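Local coordinates for 223aa long hypothetical arylmalonate decarboxylase (Sulfolobus tokodaii, PDB 2DGD), which is of uncertain function but probably acts as a lyase related to the arylmalonate decarboxylases, at residues 44-49 against 79-84; 167-172 against 193-198; 115-120 against 177-182. All coordinates share one frame; numbering follows the deposited sequence.

Overall arrangement
The three contacts sample both halves of a two-sheet alpha/beta chain. Contact 1 joins loops leading into helices 49-63 and 82-88, beside the three-stranded sheet, whereas contacts 2 and 3 belong to the four-stranded one. Contacts 1 and 2 lie on opposite sides of the chain's centre, their own centres about 34 Å apart. Contact 3 is the most central: its centre is about 19 Å from that of each of the others, and its nearest atoms come within about 7 Å of contact 1 and 8 Å of contact 2. Its segments alternate along the chain with those of contact 2. In this clan the active site lies between the two halves, which would probably put contact 3 close to it.

Contact 1. Residues 44-49 against 79-84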
ATOM      1  N   CYS A  44     -17.358  18.168 -42.626  1.00 69.79           N
ATOM      2  CA  CYS A  44     -17.562  18.227 -41.186  1.00 68.98           C
ATOM      3  C   CYS A  44     -19.062  18.362 -40.915  1.00 67.34           C
ATOM      4  O   CYS A  44     -19.491  18.581 -39.784  1.00 67.97           O
ATOM      5  CB  CYS A  44     -16.801  19.411 -40.591  1.00 69.89           C
ATOM      6  SG  CYS A  44     -16.229  19.128 -38.894  1.00 74.79           S
ATOM      7  N   GLU A  45     -19.850  18.216 -41.977  1.00 64.57           N
ATOM      8  CA  GLU A  45     -21.301  18.296 -41.902  1.00 61.08           C
ATOM      9  C   GLU A  45     -21.848  17.429 -43.034  1.00 59.91           C
ATOM     10  O   GLU A  45     -21.271  17.376 -44.116  1.00 58.83           O
ATOM     11  CB  GLU A  45     -21.764  19.739 -42.078  1.00 59.93           C
ATOM     12  CG  GLU A  45     -23.046  20.051 -41.337  1.00 59.32           C
ATOM     13  CD  GLU A  45     -22.819  20.303 -39.855  1.00 57.61           C
ATOM     14  OE1 GLU A  45     -23.751  20.061 -39.064  1.00 56.76           O
ATOM     15  OE2 GLU A  45     -21.718  20.760 -39.485  1.00 56.93           O
ATOM     16  N   PRO A  46     -22.969  16.733 -42.798  1.00 59.88           N
ATOM     17  CA  PRO A  46     -23.572  15.867 -43.815  1.00 60.67           C
ATOM     18  C   PRO A  46     -24.245  16.597 -44.978  1.00 62.38           C
ATOM     19  O   PRO A  46     -25.064  17.495 -44.768  1.00 63.06           O
ATOM     20  CB  PRO A  46     -24.568  15.045 -43.005  1.00 59.31           C
ATOM     21  CG  PRO A  46     -25.031  16.023 -41.989  1.00 58.61           C
ATOM     22  CD  PRO A  46     -23.737  16.669 -41.541  1.00 59.33           C
ATOM     23  N   GLU A  47     -23.900  16.211 -46.205  1.00 63.77           N
ATOM     24  CA  GLU A  47     -24.504  16.826 -47.380  1.00 65.07           C
ATOM     25  C   GLU A  47     -25.840  16.176 -47.681  1.00 65.75           C
ATOM     26  O   GLU A  47     -26.718  16.792 -48.279  1.00 66.09           O
ATOM     27  CB  GLU A  47     -23.584  16.721 -48.594  1.00 65.72           C
ATOM     28  CG  GLU A  47     -22.480  17.752 -48.582  1.00 67.87           C
ATOM     29  CD  GLU A  47     -21.900  17.993 -49.955  1.00 69.88           C
ATOM     30  OE1 GLU A  47     -21.305  17.048 -50.523  1.00 70.82           O
ATOM     31  OE2 GLU A  47     -22.045  19.129 -50.464  1.00 70.07           O
ATOM     32  N   ASN A  48     -25.994  14.925 -47.268  1.00 67.04           N
ATOM     33  CA  ASN A  48     -27.256  14.232 -47.467  1.00 67.62           C
ATOM     34  C   ASN A  48     -27.829  13.971 -46.075  1.00 67.29           C
ATOM     35  O   ASN A  48     -27.384  13.057 -45.383  1.00 67.44           O
ATOM     36  CB  ASN A  48     -27.031  12.908 -48.196  1.00 68.54           C
ATOM     37  CG  ASN A  48     -28.319  12.323 -48.741  1.00 69.41           C
ATOM     38  OD1 ASN A  48     -29.385  12.473 -48.141  1.00 69.32           O
ATOM     39  ND2 ASN A  48     -28.225  11.642 -49.879  1.00 69.89           N
ATOM     40  N   VAL A  49     -28.805  14.772 -45.662  1.00 66.44           N
ATOM     41  CA  VAL A  49     -29.397  14.615 -44.340  1.00 65.87           C
ATOM     42  C   VAL A  49     -30.093  13.279 -44.118  1.00 66.05           C
ATOM     43  O   VAL A  49     -29.915  12.657 -43.070  1.00 66.38           O
ATOM     44  CB  VAL A  49     -30.386  15.754 -44.034  1.00 66.04           C
ATOM     45  CG1 VAL A  49     -31.096  15.494 -42.711  1.00 66.65           C
ATOM     46  CG2 VAL A  49     -29.640  17.073 -43.962  1.00 66.33           C
ATOM     47  N   HIS A  79     -22.670  20.849 -35.491  1.00 51.24           N
ATOM     48  CA  HIS A  79     -22.812  22.296 -35.626  1.00 51.67           C
ATOM     49  C   HIS A  79     -24.107  22.735 -36.311  1.00 51.72           C
ATOM     50  O   HIS A  79     -24.779  23.649 -35.836  1.00 52.12           O
ATOM     51  CB  HIS A  79     -21.606  22.873 -36.370  1.00 51.94           C
ATOM     52  CG  HIS A  79     -20.367  22.963 -35.534  1.00 52.54           C
ATOM     53  ND1 HIS A  79     -19.832  21.882 -34.871  1.00 54.03           N
ATOM     54  CD2 HIS A  79     -19.547  24.007 -35.266  1.00 53.48           C
ATOM     55  CE1 HIS A  79     -18.736  22.253 -34.231  1.00 53.82           C
ATOM     56  NE2 HIS A  79     -18.542  23.539 -34.455  1.00 53.73           N
ATOM     57  N   LYS A  80     -24.465  22.085 -37.415  1.00 51.68           N
ATOM     58  CA  LYS A  80     -25.682  22.445 -38.139  1.00 51.06           C
ATOM     59  C   LYS A  80     -26.829  21.447 -38.070  1.00 50.29           C
ATOM     60  O   LYS A  80     -27.959  21.791 -38.387  1.00 50.59           O
ATOM     61  CB  LYS A  80     -25.366  22.724 -39.612  1.00 52.24           C
ATOM     62  CG  LYS A  80     -25.174  24.200 -39.955  1.00 54.46           C
ATOM     63  CD  LYS A  80     -23.822  24.733 -39.520  1.00 56.33           C
ATOM     64  CE  LYS A  80     -22.717  24.207 -40.422  1.00 58.64           C
ATOM     65  NZ  LYS A  80     -22.917  24.631 -41.844  1.00 59.45           N
ATOM     66  N   HIS A  81     -26.558  20.214 -37.658  1.00 50.80           N
ATOM     67  CA  HIS A  81     -27.626  19.216 -37.588  1.00 50.47           C
ATOM     68  C   HIS A  81     -27.828  18.541 -36.232  1.00 49.14           C
ATOM     69  O   HIS A  81     -28.316  17.413 -36.159  1.00 47.67           O
ATOM     70  CB  HIS A  81     -27.404  18.153 -38.662  1.00 51.42           C
ATOM     71  CG  HIS A  81     -27.356  18.707 -40.051  1.00 52.68           C
ATOM     72  ND1 HIS A  81     -26.287  19.438 -40.523  1.00 52.91           N
ATOM     73  CD2 HIS A  81     -28.259  18.667 -41.058  1.00 52.88           C
ATOM     74  CE1 HIS A  81     -26.535  19.824 -41.762  1.00 52.84           C
ATOM     75  NE2 HIS A  81     -27.725  19.370 -42.110  1.00 53.11           N
ATOM     76  N   ALA A  82     -27.465  19.240 -35.162  1.00 48.71           N
ATOM     77  CA  ALA A  82     -27.616  18.705 -33.819  1.00 48.56           C
ATOM     78  C   ALA A  82     -29.042  18.200 -33.594  1.00 48.30           C
ATOM     79  O   ALA A  82     -29.252  17.173 -32.950  1.00 48.33           O
ATOM     80  CB  ALA A  82     -27.270  19.777 -32.789  1.00 48.12           C
ATOM     81  N   HIS A  83     -30.016  18.919 -34.142  1.00 47.82           N
ATOM     82  CA  HIS A  83     -31.421  18.552 -33.994  1.00 46.99           C
ATOM     83  C   HIS A  83     -31.740  17.182 -34.587  1.00 46.20           C
ATOM     84  O   HIS A  83     -32.626  16.476 -34.099  1.00 46.12           O
ATOM     85  CB  HIS A  83     -32.318  19.614 -34.637  1.00 47.97           C
ATOM     86  CG  HIS A  83     -32.040  19.848 -36.090  1.00 48.98           C
ATOM     87  ND1 HIS A  83     -30.880  20.441 -36.543  1.00 49.06           N
ATOM     88  CD2 HIS A  83     -32.765  19.548 -37.195  1.00 49.04           C
ATOM     89  CE1 HIS A  83     -30.901  20.493 -37.864  1.00 48.50           C
ATOM     90  NE2 HIS A  83     -32.034  19.958 -38.284  1.00 48.39           N
ATOM     91  N   VAL A  84     -31.027  16.808 -35.643  1.00 45.09           N
ATOM     92  CA  VAL A  84     -31.245  15.513 -36.278  1.00 44.99           C
ATOM     93  C   VAL A  84     -30.791  14.414 -35.328  1.00 44.12           C
ATOM     94  O   VAL A  84     -31.472  13.408 -35.152  1.00 44.32           O
ATOM     95  CB  VAL A  84     -30.446  15.387 -37.600  1.00 45.82           C
ATOM     96  CG1 VAL A  84     -30.638  13.993 -38.211  1.00 44.95           C
ATOM     97  CG2 VAL A  84     -30.899  16.460 -38.580  1.00 45.02           C
TER
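A bend at chi2 (80°) folds the Glu45 side chain so that its carboxylate reaches the backbone at Lys80, while His81 carries CG beside its own backbone N and anti to the carbonyl carbon, which turns the imidazole toward the same carboxylate. Glu45 OE1 is the hub, accepting from His81 ND1 at 3.0 Å in an almost straight bond (177°), through its anti lone pair and within the imidazole plane. The second donor, Lys80 N at 2.7 Å from Glu45 OE1, comes from above the carboxylate plane, 45° out of it; His81 N adds a weak third bond. This histidine-carboxylate pair ties the loop between strand 31-38 and helix 49-63 to the start of helix 82-88, where His81 holds the N-cap position. Carbon packs on the ring too: Pro46 CG sits over the centre of one face, a CH-pi contact with 4.0 Å from CG to the centroid of the His81 ring, and Val49 CG2 approaches obliquely, 3.5 Å from His81 NE2. With an alanine here instead of Glu45, His81 ND1 and Lys80 N would probably lose their shared acceptor, leaving the imidazole freer to turn. Glu45 OE2 stays 4.7 Å from Lys80 NZ, too far for a salt bridge, though the lysine's charge may still steady the carboxylate. Val49 CG1 meets Val84 CG2 at 4.2 Å, and Phe52 of helix 49-63 packs on both Pro46 and Val84.

Contact 2. Residues 167-172 against 193-198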
ATOM      1  N   ASN A 167       1.455  32.944 -20.686  1.00 34.48           N
ATOM      2  CA  ASN A 167       1.079  34.342 -20.524  1.00 36.00           C
ATOM      3  C   ASN A 167      -0.394  34.650 -20.806  1.00 35.50           C
ATOM      4  O   ASN A 167      -1.036  35.381 -20.048  1.00 34.09           O
ATOM      5  CB  ASN A 167       1.970  35.224 -21.400  1.00 40.31           C
ATOM      6  CG  ASN A 167       1.508  36.681 -21.418  1.00 45.44           C
ATOM      7  OD1 ASN A 167       1.450  37.339 -20.372  1.00 47.15           O
ATOM      8  ND2 ASN A 167       1.170  37.187 -22.610  1.00 46.66           N
ATOM      9  N   GLU A 168      -0.923  34.112 -21.901  1.00 35.15           N
ATOM     10  CA  GLU A 168      -2.316  34.349 -22.252  1.00 35.04           C
ATOM     11  C   GLU A 168      -3.229  33.429 -21.449  1.00 33.54           C
ATOM     12  O   GLU A 168      -4.244  33.866 -20.901  1.00 32.92           O
ATOM     13  CB  GLU A 168      -2.567  34.066 -23.725  1.00 37.61           C
ATOM     14  CG  GLU A 168      -1.581  34.636 -24.699  1.00 43.35           C
ATOM     15  CD  GLU A 168      -1.924  34.188 -26.114  1.00 48.90           C
ATOM     16  OE1 GLU A 168      -1.928  32.954 -26.360  1.00 49.78           O
ATOM     17  OE2 GLU A 168      -2.204  35.060 -26.975  1.00 52.02           O
ATOM     18  N   VAL A 169      -2.874  32.145 -21.405  1.00 30.75           N
ATOM     19  CA  VAL A 169      -3.675  31.158 -20.694  1.00 28.10           C
ATOM     20  C   VAL A 169      -4.055  31.642 -19.307  1.00 27.55           C
ATOM     21  O   VAL A 169      -5.186  31.430 -18.863  1.00 27.90           O
ATOM     22  CB  VAL A 169      -2.938  29.806 -20.570  1.00 27.03           C
ATOM     23  CG1 VAL A 169      -3.677  28.895 -19.603  1.00 26.16           C
ATOM     24  CG2 VAL A 169      -2.851  29.137 -21.928  1.00 24.96           C
ATOM     25  N   LEU A 170      -3.111  32.297 -18.633  1.00 25.88           N
ATOM     26  CA  LEU A 170      -3.340  32.808 -17.285  1.00 23.12           C
ATOM     27  C   LEU A 170      -4.354  33.923 -17.249  1.00 22.40           C
ATOM     28  O   LEU A 170      -4.775  34.336 -16.180  1.00 21.80           O
ATOM     29  CB  LEU A 170      -2.033  33.298 -16.665  1.00 19.63           C
ATOM     30  CG  LEU A 170      -1.023  32.196 -16.356  1.00 17.61           C
ATOM     31  CD1 LEU A 170       0.188  32.801 -15.676  1.00 16.08           C
ATOM     32  CD2 LEU A 170      -1.662  31.135 -15.464  1.00 12.56           C
ATOM     33  N   LYS A 171      -4.739  34.415 -18.419  1.00 23.80           N
ATOM     34  CA  LYS A 171      -5.724  35.483 -18.499  1.00 24.96           C
ATOM     35  C   LYS A 171      -7.131  34.916 -18.627  1.00 25.50           C
ATOM     36  O   LYS A 171      -8.113  35.644 -18.526  1.00 26.88           O
ATOM     37  CB  LYS A 171      -5.447  36.384 -19.702  1.00 25.16           C
ATOM     38  CG  LYS A 171      -4.155  37.162 -19.626  1.00 26.81           C
ATOM     39  CD  LYS A 171      -3.901  37.849 -20.949  1.00 29.47           C
ATOM     40  CE  LYS A 171      -2.645  38.686 -20.922  1.00 29.93           C
ATOM     41  NZ  LYS A 171      -2.396  39.204 -22.292  1.00 33.84           N
ATOM     42  N   ALA A 172      -7.229  33.612 -18.853  1.00 26.30           N
ATOM     43  CA  ALA A 172      -8.525  32.963 -19.017  1.00 26.07           C
ATOM     44  C   ALA A 172      -9.098  32.452 -17.700  1.00 25.34           C
ATOM     45  O   ALA A 172      -8.405  32.402 -16.683  1.00 23.92           O
ATOM     46  CB  ALA A 172      -8.400  31.809 -20.015  1.00 26.70           C
ATOM     47  N   GLU A 193      -3.727  21.154 -12.402  1.00 26.39           N
ATOM     48  CA  GLU A 193      -2.936  21.365 -11.206  1.00 28.36           C
ATOM     49  C   GLU A 193      -2.008  22.557 -11.370  1.00 27.92           C
ATOM     50  O   GLU A 193      -1.940  23.423 -10.505  1.00 29.42           O
ATOM     51  CB  GLU A 193      -2.082  20.140 -10.904  1.00 31.81           C
ATOM     52  CG  GLU A 193      -2.759  19.038 -10.148  1.00 37.40           C
ATOM     53  CD  GLU A 193      -1.829  17.865  -9.957  1.00 42.35           C
ATOM     54  OE1 GLU A 193      -0.720  18.076  -9.408  1.00 45.04           O
ATOM     55  OE2 GLU A 193      -2.197  16.737 -10.362  1.00 44.34           O
ATOM     56  N   ASP A 194      -1.293  22.590 -12.485  1.00 26.13           N
ATOM     57  CA  ASP A 194      -0.330  23.643 -12.746  1.00 26.08           C
ATOM     58  C   ASP A 194      -0.904  25.032 -12.994  1.00 27.27           C
ATOM     59  O   ASP A 194      -0.386  26.025 -12.470  1.00 27.91           O
ATOM     60  CB  ASP A 194       0.561  23.221 -13.914  1.00 25.22           C
ATOM     61  CG  ASP A 194       1.366  21.970 -13.603  1.00 26.73           C
ATOM     62  OD1 ASP A 194       1.974  21.392 -14.526  1.00 26.46           O
ATOM     63  OD2 ASP A 194       1.398  21.561 -12.422  1.00 27.86           O
ATOM     64  N   LEU A 195      -1.969  25.113 -13.783  1.00 27.38           N
ATOM     65  CA  LEU A 195      -2.572  26.402 -14.093  1.00 27.61           C
ATOM     66  C   LEU A 195      -3.550  26.883 -13.026  1.00 28.45           C
ATOM     67  O   LEU A 195      -3.948  28.044 -13.021  1.00 28.92           O
ATOM     68  CB  LEU A 195      -3.291  26.331 -15.438  1.00 26.34           C
ATOM     69  CG  LEU A 195      -2.448  25.941 -16.647  1.00 25.61           C
ATOM     70  CD1 LEU A 195      -3.333  25.924 -17.869  1.00 26.46           C
ATOM     71  CD2 LEU A 195      -1.308  26.924 -16.836  1.00 25.26           C
ATOM     72  N   ASP A 196      -3.937  25.989 -12.129  1.00 29.40           N
ATOM     73  CA  ASP A 196      -4.876  26.328 -11.068  1.00 30.45           C
ATOM     74  C   ASP A 196      -6.174  26.923 -11.613  1.00 29.32           C
ATOM     75  O   ASP A 196      -6.633  27.964 -11.159  1.00 30.18           O
ATOM     76  CB  ASP A 196      -4.240  27.308 -10.079  1.00 32.23           C
ATOM     77  CG  ASP A 196      -5.150  27.611  -8.890  1.00 36.20           C
ATOM     78  OD1 ASP A 196      -4.835  28.536  -8.106  1.00 37.84           O
ATOM     79  OD2 ASP A 196      -6.185  26.921  -8.733  1.00 37.51           O
HETATM   80  N   MSE A 197      -6.761  26.256 -12.594  1.00 29.13           N
HETATM   81  CA  MSE A 197      -8.018  26.693 -13.193  1.00 28.66           C
HETATM   82  C   MSE A 197      -8.602  25.483 -13.895  1.00 26.73           C
HETATM   83  O   MSE A 197      -7.883  24.547 -14.235  1.00 25.78           O
HETATM   84  CB  MSE A 197      -7.785  27.810 -14.209  1.00 31.80           C
HETATM   85  CG  MSE A 197      -6.922  27.401 -15.395  1.00 36.36           C
HETATM   86 SE   MSE A 197      -6.887  28.707 -16.818  1.00 39.86          SE
HETATM   87  CE  MSE A 197      -5.499  29.870 -16.076  1.00 37.27           C
ATOM     88  N   PRO A 198      -9.917  25.475 -14.117  1.00 25.22           N
ATOM     89  CA  PRO A 198     -10.467  24.302 -14.796  1.00 24.67           C
ATOM     90  C   PRO A 198      -9.925  24.136 -16.218  1.00 24.61           C
ATOM     91  O   PRO A 198      -9.825  25.095 -16.981  1.00 24.83           O
ATOM     92  CB  PRO A 198     -11.975  24.553 -14.753  1.00 23.10           C
ATOM     93  CG  PRO A 198     -12.078  26.039 -14.703  1.00 23.32           C
ATOM     94  CD  PRO A 198     -10.978  26.427 -13.756  1.00 24.25           C
TER
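Two helix ends meet here, those of helices 166-169 and 187-195, each at the point where the chain turns back into a strand of the four-stranded parallel sheet. Val169 and Leu195 cross at about a right angle, with Val169 CG1 lying 3.5 Å from Leu195 CD1. Met197, present as selenomethionine, adds the second set of contacts. Its CG stands between the backbone N and the carbonyl carbon (chi1 62°), and a bend at chi3 swings the terminal methyl across the turn opposite: Met197 CE rests 3.8 Å from Leu170 CA and 4.1 Å from Leu170 CD2, with Val169 CG1 at a like distance. Met197 SE lies 3.8 Å from Val169 O. That carbonyl accepts from Ala172 N, closing the type I turn against which the methyl packs. Asp196, between Leu195 and Met197, leaves helical geometry with positive phi, and both neighbours reach Val169 and Leu170. Val175 of strand 174-177 packs against Val169, Leu195 and Met197 alike, while Lys215 of the second subunit packs on Leu170. Helix 187-195 links the adjacent parallel strands 174-177 and 199-201, so the contact lies where a beta-alpha-beta crossover passes from its helix into the second strand, typical of open alpha/beta sheets.

Contact 3. Residues 115-120 against 177-182; sequences TPYIKE and IACTAL
This is a buried, largely apolar contact between two loops that leave the C-terminal ends of neighbouring parallel strands, 110-115 and 174-177, the edge of the sheet at which alpha/beta enzymes commonly place their active sites. Pro116 is the wedge. Pro116 CG lies 3.7 Å from Cys179 CB, Pro116 CB touches Leu182 CD1 at 4.0 Å, and Pro116 CD rests 3.5 Å from Ala178 O. The same CD stands over the centre of one face of the Tyr117 ring, so the proline is held between that ring and the opposing loop. Tyr117 brings its phenol end to Cys179, with Tyr117 OH 3.4 Å from Cys179 CB. Because Cys179 SG is anti to the backbone N (chi1 -152°), the sulfur reaches the ring obliquely. Cys179 SG comes 4.1 Å from Tyr117 CE1; measured to the ring centroid, the sulfur-aromatic contact is 66° off the normal. Nearer the strands, Thr115 CG2 and Ala178 CB meet at 4.3 Å. Thr115 OG1 accepts from Tyr117 N at 3.2 Å, an ST turn that shapes the loop, and is also hydrogen-bonded to Thr122 OG1. Cys179 N is bonded to Glu202 OE2 at the start of helix 202-214. Around this pair of loops, Ile150 of helix 147-151 packs on Pro116 and Leu182, while helix 119-130 borders Tyr117 through Thr122, Glu125 and a cation-pi contact from Arg121.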
ATOM      1  N   THR A 115      -6.465  23.117 -29.660  1.00 21.53           N
ATOM      2  CA  THR A 115      -7.031  22.138 -30.591  1.00 22.44           C
ATOM      3  C   THR A 115      -5.929  21.325 -31.272  1.00 23.45           C
ATOM      4  O   THR A 115      -4.743  21.631 -31.151  1.00 24.14           O
ATOM      5  CB  THR A 115      -7.862  22.807 -31.718  1.00 21.75           C
ATOM      6  OG1 THR A 115      -6.988  23.217 -32.773  1.00 22.39           O
ATOM      7  CG2 THR A 115      -8.600  24.017 -31.207  1.00 20.66           C
ATOM      8  N   PRO A 116      -6.309  20.255 -31.978  1.00 24.01           N
ATOM      9  CA  PRO A 116      -5.289  19.455 -32.650  1.00 25.24           C
ATOM     10  C   PRO A 116      -5.253  19.802 -34.142  1.00 26.47           C
ATOM     11  O   PRO A 116      -4.414  19.304 -34.886  1.00 25.97           O
ATOM     12  CB  PRO A 116      -5.773  18.036 -32.400  1.00 24.27           C
ATOM     13  CG  PRO A 116      -7.246  18.184 -32.563  1.00 23.84           C
ATOM     14  CD  PRO A 116      -7.564  19.491 -31.839  1.00 23.82           C
ATOM     15  N   TYR A 117      -6.165  20.681 -34.552  1.00 28.35           N
ATOM     16  CA  TYR A 117      -6.315  21.096 -35.948  1.00 30.69           C
ATOM     17  C   TYR A 117      -5.288  22.081 -36.490  1.00 32.02           C
ATOM     18  O   TYR A 117      -4.401  22.545 -35.779  1.00 32.60           O
ATOM     19  CB  TYR A 117      -7.696  21.714 -36.158  1.00 30.84           C
ATOM     20  CG  TYR A 117      -8.811  21.015 -35.430  1.00 31.51           C
ATOM     21  CD1 TYR A 117      -9.066  19.664 -35.637  1.00 32.21           C
ATOM     22  CD2 TYR A 117      -9.626  21.712 -34.542  1.00 32.84           C
ATOM     23  CE1 TYR A 117     -10.108  19.020 -34.979  1.00 33.34           C
ATOM     24  CE2 TYR A 117     -10.668  21.084 -33.879  1.00 33.76           C
ATOM     25  CZ  TYR A 117     -10.908  19.739 -34.101  1.00 34.52           C
ATOM     26  OH  TYR A 117     -11.962  19.127 -33.461  1.00 34.97           O
ATOM     27  N   ILE A 118      -5.459  22.414 -37.767  1.00 32.81           N
ATOM     28  CA  ILE A 118      -4.592  23.356 -38.457  1.00 33.88           C
ATOM     29  C   ILE A 118      -5.257  24.728 -38.479  1.00 34.52           C
ATOM     30  O   ILE A 118      -6.480  24.826 -38.447  1.00 33.90           O
ATOM     31  CB  ILE A 118      -4.323  22.902 -39.907  1.00 34.07           C
ATOM     32  CG1 ILE A 118      -5.649  22.622 -40.614  1.00 33.94           C
ATOM     33  CG2 ILE A 118      -3.435  21.668 -39.919  1.00 30.84           C
ATOM     34  CD1 ILE A 118      -5.487  22.196 -42.054  1.00 33.87           C
ATOM     35  N   LYS A 119      -4.438  25.774 -38.546  1.00 36.99           N
ATOM     36  CA  LYS A 119      -4.888  27.172 -38.540  1.00 39.10           C
ATOM     37  C   LYS A 119      -6.340  27.457 -38.901  1.00 39.47           C
ATOM     38  O   LYS A 119      -7.098  27.981 -38.081  1.00 40.69           O
ATOM     39  CB  LYS A 119      -3.981  28.035 -39.433  1.00 40.99           C
ATOM     40  CG  LYS A 119      -2.619  28.370 -38.822  1.00 43.36           C
ATOM     41  CD  LYS A 119      -1.932  29.523 -39.561  1.00 46.83           C
ATOM     42  CE  LYS A 119      -0.601  29.906 -38.894  1.00 49.35           C
ATOM     43  NZ  LYS A 119       0.087  31.086 -39.524  1.00 49.97           N
ATOM     44  N   GLU A 120      -6.715  27.124 -40.129  1.00 39.14           N
ATOM     45  CA  GLU A 120      -8.061  27.362 -40.634  1.00 39.07           C
ATOM     46  C   GLU A 120      -9.132  26.816 -39.709  1.00 37.84           C
ATOM     47  O   GLU A 120      -9.955  27.560 -39.192  1.00 37.98           O
ATOM     48  CB  GLU A 120      -8.211  26.735 -42.021  1.00 42.40           C
ATOM     49  CG  GLU A 120      -7.136  27.169 -43.034  1.00 49.02           C
ATOM     50  CD  GLU A 120      -5.698  26.968 -42.523  1.00 52.07           C
ATOM     51  OE1 GLU A 120      -5.354  25.830 -42.126  1.00 52.68           O
ATOM     52  OE2 GLU A 120      -4.913  27.951 -42.519  1.00 53.54           O
ATOM     53  N   ILE A 177      -9.917  22.058 -24.421  1.00 24.19           N
ATOM     54  CA  ILE A 177      -9.162  21.306 -25.417  1.00 24.22           C
ATOM     55  C   ILE A 177     -10.152  20.538 -26.282  1.00 24.77           C
ATOM     56  O   ILE A 177     -10.780  19.583 -25.822  1.00 27.62           O
ATOM     57  CB  ILE A 177      -8.173  20.330 -24.746  1.00 22.95           C
ATOM     58  CG1 ILE A 177      -7.202  21.114 -23.868  1.00 22.77           C
ATOM     59  CG2 ILE A 177      -7.384  19.577 -25.793  1.00 22.05           C
ATOM     60  CD1 ILE A 177      -6.281  20.245 -23.044  1.00 23.15           C
ATOM     61  N   ALA A 178     -10.281  20.959 -27.537  1.00 23.95           N
ATOM     62  CA  ALA A 178     -11.222  20.350 -28.478  1.00 23.65           C
ATOM     63  C   ALA A 178     -10.817  19.009 -29.090  1.00 23.56           C
ATOM     64  O   ALA A 178      -9.647  18.644 -29.104  1.00 24.55           O
ATOM     65  CB  ALA A 178     -11.533  21.341 -29.589  1.00 21.66           C
ATOM     66  N   CYS A 179     -11.824  18.299 -29.591  1.00 23.54           N
ATOM     67  CA  CYS A 179     -11.707  16.994 -30.251  1.00 25.40           C
ATOM     68  C   CYS A 179     -11.622  15.794 -29.312  1.00 25.53           C
ATOM     69  O   CYS A 179     -10.777  15.739 -28.412  1.00 26.67           O
ATOM     70  CB  CYS A 179     -10.524  16.955 -31.231  1.00 26.27           C
ATOM     71  SG  CYS A 179     -10.785  15.769 -32.598  1.00 25.95           S
ATOM     72  N   THR A 180     -12.507  14.828 -29.549  1.00 24.04           N
ATOM     73  CA  THR A 180     -12.574  13.622 -28.745  1.00 22.95           C
ATOM     74  C   THR A 180     -11.538  12.591 -29.145  1.00 22.64           C
ATOM     75  O   THR A 180     -11.408  11.565 -28.481  1.00 22.37           O
ATOM     76  CB  THR A 180     -13.957  12.968 -28.838  1.00 22.81           C
ATOM     77  OG1 THR A 180     -14.216  12.593 -30.196  1.00 23.10           O
ATOM     78  CG2 THR A 180     -15.028  13.922 -28.356  1.00 22.15           C
ATOM     79  N   ALA A 181     -10.804  12.853 -30.224  1.00 23.18           N
ATOM     80  CA  ALA A 181      -9.766  11.914 -30.676  1.00 23.47           C
ATOM     81  C   ALA A 181      -8.523  12.003 -29.778  1.00 23.45           C
ATOM     82  O   ALA A 181      -7.726  11.070 -29.707  1.00 23.21           O
ATOM     83  CB  ALA A 181      -9.387  12.196 -32.112  1.00 22.00           C
ATOM     84  N   LEU A 182      -8.363  13.135 -29.098  1.00 22.69           N
ATOM     85  CA  LEU A 182      -7.244  13.325 -28.192  1.00 21.24           C
ATOM     86  C   LEU A 182      -7.517  12.625 -26.867  1.00 21.48           C
ATOM     87  O   LEU A 182      -8.607  12.741 -26.307  1.00 23.51           O
ATOM     88  CB  LEU A 182      -7.030  14.812 -27.917  1.00 20.26           C
ATOM     89  CG  LEU A 182      -6.381  15.696 -28.984  1.00 20.40           C
ATOM     90  CD1 LEU A 182      -6.395  17.145 -28.507  1.00 17.56           C
ATOM     91  CD2 LEU A 182      -4.953  15.234 -29.257  1.00 17.59           C
TER